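Long-range contacts in 3-hydroxyisobutyryl-CoA hydrolase (Mycobacterium thermoresistibile, PDB 4HDT), which probably hydrolyses 3-hydroxy-2-methylpropanoyl-CoA to 3-hydroxy-2-methylpropanoate and free CoA, as a member of the crotonase-like enoyl-CoA hydratase/isomerase family: residues 106-117 and 128-139; 142-150 and 264-275. All blocks are in the same frame, centred on the assembly; numbering follows the deposited sequence. Where two conformers were deposited one is given.

Interaction 1: 106-117 and 128-139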
# COMPACT_ATOMS: atom_id res chain seq x y z
N LYS A 106 1.62 -14.37 15.73
CA LYS A 106 3.04 -14.28 16.09
C LYS A 106 3.62 -12.93 15.61
O LYS A 106 3.12 -12.34 14.69
CB LYS A 106 3.80 -15.45 15.46
CG LYS A 106 3.36 -16.79 16.05
CD LYS A 106 4.01 -17.97 15.33
CE LYS A 106 3.74 -19.25 16.09
NZ LYS A 106 4.32 -20.50 15.49
N PRO A 107 4.70 -12.46 16.25
CA PRO A 107 5.37 -11.23 15.76
C PRO A 107 5.68 -11.36 14.26
O PRO A 107 6.20 -12.39 13.82
CB PRO A 107 6.67 -11.21 16.57
CG PRO A 107 6.29 -11.88 17.85
CD PRO A 107 5.41 -13.02 17.41
N TYR A 108 5.39 -10.30 13.52
CA TYR A 108 5.63 -10.21 12.08
C TYR A 108 6.35 -8.87 11.92
O TYR A 108 5.74 -7.79 12.07
CB TYR A 108 4.32 -10.28 11.29
CG TYR A 108 4.43 -10.20 9.77
CD1 TYR A 108 4.64 -9.00 9.13
CD2 TYR A 108 4.24 -11.33 8.97
CE1 TYR A 108 4.69 -8.91 7.74
CE2 TYR A 108 4.31 -11.26 7.61
CZ TYR A 108 4.51 -10.04 6.98
OH TYR A 108 4.56 -9.95 5.59
N VAL A 109 7.63 -8.98 11.61
CA VAL A 109 8.52 -7.85 11.51
C VAL A 109 8.71 -7.52 10.03
O VAL A 109 9.06 -8.39 9.24
CB VAL A 109 9.90 -8.18 12.13
CG1 VAL A 109 10.85 -7.02 12.01
CG2 VAL A 109 9.77 -8.68 13.57
N SER A 110 8.41 -6.30 9.63
CA SER A 110 8.60 -5.95 8.21
C SER A 110 9.64 -4.87 8.10
O SER A 110 9.67 -3.92 8.91
CB SER A 110 7.34 -5.51 7.57
OG SER A 110 6.78 -4.41 8.27
N ILE A 111 10.56 -5.06 7.17
CA ILE A 111 11.64 -4.09 6.92
C ILE A 111 11.32 -3.26 5.70
O ILE A 111 11.69 -3.58 4.57
CB ILE A 111 13.03 -4.76 6.77
CG1 ILE A 111 13.32 -5.76 7.90
CG2 ILE A 111 14.12 -3.69 6.64
CD1 ILE A 111 13.34 -5.16 9.27
N MET A 112 10.58 -2.18 5.95
CA MET A 112 10.07 -1.32 4.88
C MET A 112 11.11 -0.22 4.62
O MET A 112 10.89 0.98 4.80
CB MET A 112 8.69 -0.77 5.32
CG MET A 112 7.60 -1.85 5.29
SD MET A 112 5.94 -1.21 5.56
CE MET A 112 6.09 -0.89 7.30
N ASP A 113 12.23 -0.69 4.11
CA ASP A 113 13.39 0.12 3.74
C ASP A 113 13.25 0.55 2.29
O ASP A 113 12.61 -0.09 1.47
CB ASP A 113 14.60 -0.78 3.91
CG ASP A 113 15.88 -0.14 3.50
OD1 ASP A 113 16.18 0.98 3.88
OD2 ASP A 113 16.62 -0.82 2.78
N GLY A 114 13.78 1.72 1.97
CA GLY A 114 13.79 2.18 0.59
C GLY A 114 12.41 2.32 -0.04
O GLY A 114 11.43 2.69 0.62
N ILE A 115 12.31 1.99 -1.30
CA ILE A 115 11.04 2.10 -2.03
C ILE A 115 10.04 1.04 -1.51
O ILE A 115 10.31 -0.14 -1.54
CB ILE A 115 11.27 1.90 -3.54
CG1 ILE A 115 12.11 3.06 -4.10
CG2 ILE A 115 9.96 1.80 -4.30
CD1 ILE A 115 12.65 2.82 -5.50
N VAL A 116 8.88 1.49 -1.05
CA VAL A 116 7.83 0.61 -0.54
C VAL A 116 6.49 1.20 -1.03
O VAL A 116 5.99 2.22 -0.52
CB VAL A 116 7.83 0.57 1.00
CG1 VAL A 116 6.78 -0.41 1.48
CG2 VAL A 116 9.19 0.19 1.61
N MET A 117 5.90 0.63 -2.07
CA MET A 117 4.73 1.26 -2.70
C MET A 117 3.69 0.20 -3.07
O MET A 117 4.04 -0.91 -3.42
CB MET A 117 5.12 2.11 -3.93
CG MET A 117 5.91 3.40 -3.65
SD MET A 117 5.99 4.44 -5.13
CE MET A 117 7.02 3.38 -6.12
N ASN A 128 3.05 -6.27 12.67
CA ASN A 128 2.95 -5.77 14.02
C ASN A 128 4.22 -5.23 14.58
O ASN A 128 4.22 -4.61 15.65
CB ASN A 128 2.34 -6.84 14.94
CG ASN A 128 3.02 -8.18 14.77
OD1 ASN A 128 4.18 -8.29 15.10
ND2 ASN A 128 2.26 -9.26 14.37
N VAL A 129 5.32 -5.44 13.83
CA VAL A 129 6.59 -4.77 14.12
C VAL A 129 7.13 -4.17 12.82
O VAL A 129 7.94 -4.79 12.09
CB VAL A 129 7.64 -5.68 14.76
CG1 VAL A 129 8.83 -4.86 15.24
CG2 VAL A 129 7.05 -6.42 15.95
N ARG A 130 6.68 -2.95 12.53
CA ARG A 130 6.87 -2.34 11.21
C ARG A 130 8.00 -1.33 11.29
O ARG A 130 7.90 -0.35 12.02
CB ARG A 130 5.59 -1.65 10.79
CG ARG A 130 4.39 -2.62 10.66
CD ARG A 130 3.06 -1.93 10.47
NE ARG A 130 2.75 -1.06 11.60
CZ ARG A 130 1.78 -0.14 11.57
NH1 ARG A 130 1.00 -0.04 10.51
NH2 ARG A 130 1.59 0.68 12.60
N VAL A 131 9.06 -1.64 10.56
CA VAL A 131 10.31 -0.85 10.64
C VAL A 131 10.51 -0.06 9.34
O VAL A 131 10.38 -0.62 8.22
CB VAL A 131 11.52 -1.76 10.86
CG1 VAL A 131 12.82 -0.97 10.90
CG2 VAL A 131 11.35 -2.61 12.14
N VAL A 132 10.75 1.23 9.49
CA VAL A 132 11.15 2.08 8.36
C VAL A 132 12.51 2.67 8.63
O VAL A 132 13.04 2.56 9.74
CB VAL A 132 10.11 3.20 8.07
CG1 VAL A 132 8.83 2.64 7.45
CG2 VAL A 132 9.78 3.97 9.34
N THR A 133 13.12 3.26 7.60
CA THR A 133 14.50 3.72 7.71
C THR A 133 14.62 5.14 7.16
O THR A 133 13.62 5.74 6.73
CB THR A 133 15.46 2.84 6.88
OG1 THR A 133 15.25 3.12 5.46
CG2 THR A 133 15.26 1.36 7.15
N ASP A 134 15.85 5.65 7.11
CA ASP A 134 16.09 6.96 6.55
C ASP A 134 16.03 7.01 5.02
O ASP A 134 16.18 8.11 4.44
CB ASP A 134 17.39 7.55 7.07
CG ASP A 134 18.58 6.65 6.91
OD1 ASP A 134 18.39 5.47 6.54
OD2 ASP A 134 19.72 7.11 7.16
N THR A 135 15.90 5.85 4.36
CA THR A 135 15.76 5.82 2.89
C THR A 135 14.35 5.49 2.47
O THR A 135 14.06 5.45 1.26
CB THR A 135 16.72 4.79 2.25
OG1 THR A 135 16.29 3.46 2.65
CG2 THR A 135 18.17 5.07 2.68
N THR A 136 13.47 5.16 3.44
CA THR A 136 12.09 4.83 3.08
C THR A 136 11.41 5.90 2.21
O THR A 136 11.44 7.11 2.54
CB THR A 136 11.27 4.57 4.36
OG1 THR A 136 11.88 3.47 5.08
CG2 THR A 136 9.78 4.29 4.05
N LYS A 137 10.86 5.45 1.08
CA LYS A 137 10.03 6.25 0.18
C LYS A 137 8.77 5.45 -0.03
O LYS A 137 8.75 4.50 -0.84
CB LYS A 137 10.77 6.59 -1.13
CG LYS A 137 11.99 7.47 -0.83
CD LYS A 137 12.70 7.97 -2.05
CE LYS A 137 13.90 8.84 -1.68
NZ LYS A 137 15.08 8.05 -1.14
N MET A 138 7.73 5.79 0.74
CA MET A 138 6.50 5.01 0.79
C MET A 138 5.40 5.74 0.08
O MET A 138 5.30 6.95 0.17
CB MET A 138 6.11 4.72 2.26
CG MET A 138 4.96 3.72 2.42
SD MET A 138 4.62 3.25 4.14
CE MET A 138 6.08 2.41 4.64
N ALA A 139 4.56 5.02 -0.64
CA ALA A 139 3.47 5.66 -1.36
C ALA A 139 2.37 4.70 -1.70
O ALA A 139 2.59 3.47 -1.74
CB ALA A 139 3.97 6.32 -2.64
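The side-chain amide of N128 extends the parallel pairing of strands 108-112 and 129-132 back before its first residues: OD1 accepts from Y108 N at 2.8 Å, nearly straight at 168°, while ND2 donates to K106 O. A chi1 of 49° lays the amide back along 106-108. Y108 O takes two donors, N128 N and V129 N; S110 N bonds V129 O, V131 N bonds S110 O and M112 N bonds V131 O. These adjacent strands of the main sheet, in a crotonase-like fold, connect through helix 119-124.

Threonine hydroxyls then take over. T136 OG1 donates to M112 O at 2.7 Å and accepts from T133 N. T133 OG1 gives its proton to the anti lone pair of D113 OD1 (2.8 Å) and accepts from T135 N, closing an ST turn. H192, a zinc ligand, also bonds D113 OD1 through ND1. G114 N bonds T135 OG1 weakly; G114 O receives K137 N, and strands 115-117 and 137-139 pair in a separate two-stranded parallel sheet.

On the face of S110, R130 and M112, M112 SD meets M138 CE at 3.7 Å. M112 O, T133 OG1 and D113 OD1 thus have partners, and D113 OD1 probably helps orient the H192 imidazole.

Interaction 2: 142-150 and 264-275; sequences EVGIGFIPD and RSPIALSVTLES
V143 and S265 make the polar join: S265 N donates to V143 O at 3.2 Å with an N-H...O angle of 167°, the one hydrogen bond between 142-150 and 264-275. S265 is also the N-cap of the helix that starts at P266, its OG accepting from A268 N at 3.1 Å and bonding D304 besides. One residue therefore ties the loop to the helix by its backbone and caps that helix by its side chain.

Van der Waals contacts surround this bond, within a total buried area of 475 Å². The two methyls of V143 divide the work: CG2 rests on R264 CG at 3.6 Å, the side chains crossing at about a right angle, while CG1 turns to the helix and meets T272 OG1. R264 bends at chi2 (-50°), which carries its chain along V143 to G144, where NH1 lies 3.6 Å from G144 CA; NH2 bonds T171 O. A268 CB packs against the backbone of G146 and F147, 3.4 Å from F147 O. Further along, I148 CG1 meets V271 CG1 at 3.7 Å, again nearly perpendicular; the side chains of I148 and T272 run past each other in opposite directions, CG2 coming near T272 OG1.

The T272 hydroxyl, though touched by V143 CG1, I148 CG2 and P149 CD (3.4 Å from OG1), is satisfied inside its helix by donating to A268 O. S275 OG does likewise with V271 O.

The loop, lying between strand 137-139 and helix 153-158, is thus packed on the first turns of helix 266-279; helix 285-299 touches I148 and V271, helix 164-171 touches L269 and T272, and helix 303-313 touches F147.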
# COMPACT_ATOMS: atom_id res chain seq x y z
N GLU A 142 -1.59 4.68 -6.78
CA GLU A 142 -2.53 4.01 -7.67
C GLU A 142 -3.26 4.96 -8.61
O GLU A 142 -3.50 4.66 -9.76
CB GLU A 142 -3.52 3.20 -6.81
CG GLU A 142 -2.90 1.92 -6.23
CD GLU A 142 -2.08 2.08 -4.97
OE1 GLU A 142 -1.98 3.20 -4.41
OE2 GLU A 142 -1.61 1.03 -4.42
N VAL A 143 -3.66 6.14 -8.14
CA VAL A 143 -4.42 7.05 -9.01
C VAL A 143 -3.66 7.52 -10.25
O VAL A 143 -4.26 7.96 -11.22
CB VAL A 143 -4.93 8.28 -8.23
CG1 VAL A 143 -5.96 7.89 -7.19
CG2 VAL A 143 -3.80 9.09 -7.56
N GLY A 144 -2.34 7.42 -10.20
CA GLY A 144 -1.50 7.72 -11.32
C GLY A 144 -1.56 6.71 -12.46
O GLY A 144 -1.08 7.02 -13.59
N ILE A 145 -2.11 5.54 -12.17
CA ILE A 145 -2.33 4.53 -13.25
C ILE A 145 -3.81 4.22 -13.40
O ILE A 145 -4.20 3.16 -13.94
CB ILE A 145 -1.49 3.23 -13.03
CG1 ILE A 145 -1.74 2.58 -11.66
CG2 ILE A 145 -0.01 3.51 -13.25
CD1 ILE A 145 -1.40 1.09 -11.60
N GLY A 146 -4.69 5.11 -12.94
CA GLY A 146 -6.11 4.87 -13.09
C GLY A 146 -6.69 3.81 -12.18
O GLY A 146 -7.77 3.28 -12.48
N PHE A 147 -6.00 3.56 -11.07
CA PHE A 147 -6.37 2.52 -10.10
C PHE A 147 -6.63 3.20 -8.77
O PHE A 147 -6.48 4.46 -8.64
CB PHE A 147 -5.25 1.45 -10.06
CG PHE A 147 -5.59 0.16 -9.35
CD1 PHE A 147 -6.65 -0.63 -9.72
CD2 PHE A 147 -4.73 -0.32 -8.36
CE1 PHE A 147 -6.87 -1.85 -9.08
CE2 PHE A 147 -4.92 -1.54 -7.74
CZ PHE A 147 -6.03 -2.28 -8.05
N ILE A 148 -7.06 2.43 -7.78
CA ILE A 148 -7.44 2.93 -6.46
C ILE A 148 -6.61 2.17 -5.43
O ILE A 148 -6.48 0.94 -5.57
CB ILE A 148 -8.96 2.77 -6.22
CG1 ILE A 148 -9.80 3.58 -7.25
CG2 ILE A 148 -9.34 3.15 -4.80
CD1 ILE A 148 -10.08 2.90 -8.56
N PRO A 149 -6.09 2.84 -4.38
CA PRO A 149 -5.31 2.14 -3.36
C PRO A 149 -6.04 0.91 -2.84
O PRO A 149 -7.22 1.00 -2.45
CB PRO A 149 -5.12 3.19 -2.26
CG PRO A 149 -5.14 4.50 -3.02
CD PRO A 149 -6.10 4.31 -4.16
N ASP A 150 -5.34 -0.19 -2.87
CA ASP A 150 -5.88 -1.48 -2.41
C ASP A 150 -4.98 -2.07 -1.35
O ASP A 150 -4.39 -1.37 -0.61
CB ASP A 150 -6.09 -2.40 -3.64
CG ASP A 150 -4.80 -2.81 -4.36
OD1 ASP A 150 -3.75 -2.10 -4.20
OD2 ASP A 150 -4.87 -3.87 -5.09
N ARG A 264 -3.79 13.24 -12.26
CA ARG A 264 -4.23 11.89 -11.96
C ARG A 264 -5.55 11.62 -12.62
O ARG A 264 -6.24 12.53 -13.11
CB ARG A 264 -4.34 11.67 -10.44
CG ARG A 264 -3.12 11.99 -9.61
CD ARG A 264 -1.88 11.34 -10.16
NE ARG A 264 -0.80 11.37 -9.19
CZ ARG A 264 0.42 10.90 -9.43
NH1 ARG A 264 0.78 10.46 -10.64
NH2 ARG A 264 1.32 10.90 -8.48
N SER A 265 -5.89 10.33 -12.73
CA SER A 265 -7.14 9.94 -13.36
C SER A 265 -8.34 10.53 -12.65
O SER A 265 -8.49 10.26 -11.44
CB SER A 265 -7.23 8.40 -13.36
OG SER A 265 -8.55 7.94 -13.52
N PRO A 266 -9.21 11.30 -13.35
CA PRO A 266 -10.42 11.83 -12.66
C PRO A 266 -11.31 10.78 -12.00
O PRO A 266 -11.67 10.93 -10.84
CB PRO A 266 -11.15 12.60 -13.76
CG PRO A 266 -10.01 13.12 -14.60
CD PRO A 266 -9.02 11.97 -14.65
N ILE A 267 -11.60 9.68 -12.70
CA ILE A 267 -12.46 8.66 -12.11
C ILE A 267 -11.74 7.97 -10.94
O ILE A 267 -12.33 7.80 -9.88
CB ILE A 267 -13.00 7.65 -13.15
CG1 ILE A 267 -14.07 6.74 -12.52
CG2 ILE A 267 -11.87 6.82 -13.74
CD1 ILE A 267 -15.28 7.46 -11.97
N ALA A 268 -10.46 7.69 -11.09
CA ALA A 268 -9.72 7.04 -9.98
C ALA A 268 -9.65 7.94 -8.73
O ALA A 268 -9.83 7.47 -7.62
CB ALA A 268 -8.34 6.62 -10.42
N LEU A 269 -9.41 9.23 -8.94
CA LEU A 269 -9.40 10.21 -7.85
C LEU A 269 -10.73 10.19 -7.12
O LEU A 269 -10.76 10.15 -5.89
CB LEU A 269 -9.17 11.64 -8.36
CG LEU A 269 -7.73 11.95 -8.75
CD1 LEU A 269 -7.70 13.20 -9.64
CD2 LEU A 269 -6.79 12.02 -7.54
N SER A 270 -11.81 10.20 -7.90
CA SER A 270 -13.17 10.28 -7.35
C SER A 270 -13.51 9.02 -6.56
O SER A 270 -14.12 9.08 -5.49
CB SER A 270 -14.18 10.52 -8.46
OG SER A 270 -13.86 11.68 -9.22
N VAL A 271 -13.12 7.89 -7.10
CA VAL A 271 -13.41 6.63 -6.42
C VAL A 271 -12.53 6.51 -5.17
O VAL A 271 -12.96 5.97 -4.14
CB VAL A 271 -13.26 5.44 -7.37
CG1 VAL A 271 -13.45 4.13 -6.63
CG2 VAL A 271 -14.23 5.53 -8.55
N THR A 272 -11.29 6.99 -5.25
CA THR A 272 -10.38 7.00 -4.12
C THR A 272 -10.93 7.84 -2.95
O THR A 272 -10.92 7.39 -1.80
CB THR A 272 -8.97 7.44 -4.54
OG1 THR A 272 -8.46 6.44 -5.43
CG2 THR A 272 -8.05 7.53 -3.33
N LEU A 273 -11.41 9.04 -3.25
CA LEU A 273 -12.01 9.86 -2.21
C LEU A 273 -13.19 9.13 -1.55
O LEU A 273 -13.28 9.07 -0.31
CB LEU A 273 -12.45 11.21 -2.77
CG LEU A 273 -13.11 12.19 -1.79
CD1 LEU A 273 -12.17 12.45 -0.62
CD2 LEU A 273 -13.45 13.49 -2.52
N GLU A 274 -14.04 8.53 -2.35
CA GLU A 274 -15.20 7.82 -1.81
C GLU A 274 -14.77 6.57 -1.03
O GLU A 274 -15.36 6.27 0.02
CB GLU A 274 -16.17 7.45 -2.92
CG GLU A 274 -17.45 6.79 -2.46
CD GLU A 274 -18.42 7.72 -1.73
OE1 GLU A 274 -18.33 8.98 -1.82
OE2 GLU A 274 -19.28 7.16 -1.03
N SER A 275 -13.74 5.88 -1.51
CA SER A 275 -13.27 4.67 -0.84
C SER A 275 -12.74 4.97 0.55
O SER A 275 -13.02 4.27 1.52
CB SER A 275 -12.17 3.99 -1.67
OG SER A 275 -12.74 3.47 -2.86

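Overall arrangement
Interaction 1 and interaction 2 follow one another along the chain: strand 137-139 ends the first contact and leads almost directly into 142-150, which opens the second. Their centres are about 24 Å apart, on opposite sides of the chain's centre, and the adjoining sequence is their one link. The first joins neighbouring strands within the sheets; the second joins a loop to a helix more than a hundred residues further on. Zinc lies close to the first alone: the D113 side chain is about 6 Å from a bound zinc ion, and that of K106 about 6 Å from the side chain of zinc ligand E49. Interaction 2 lies away from the zinc sites.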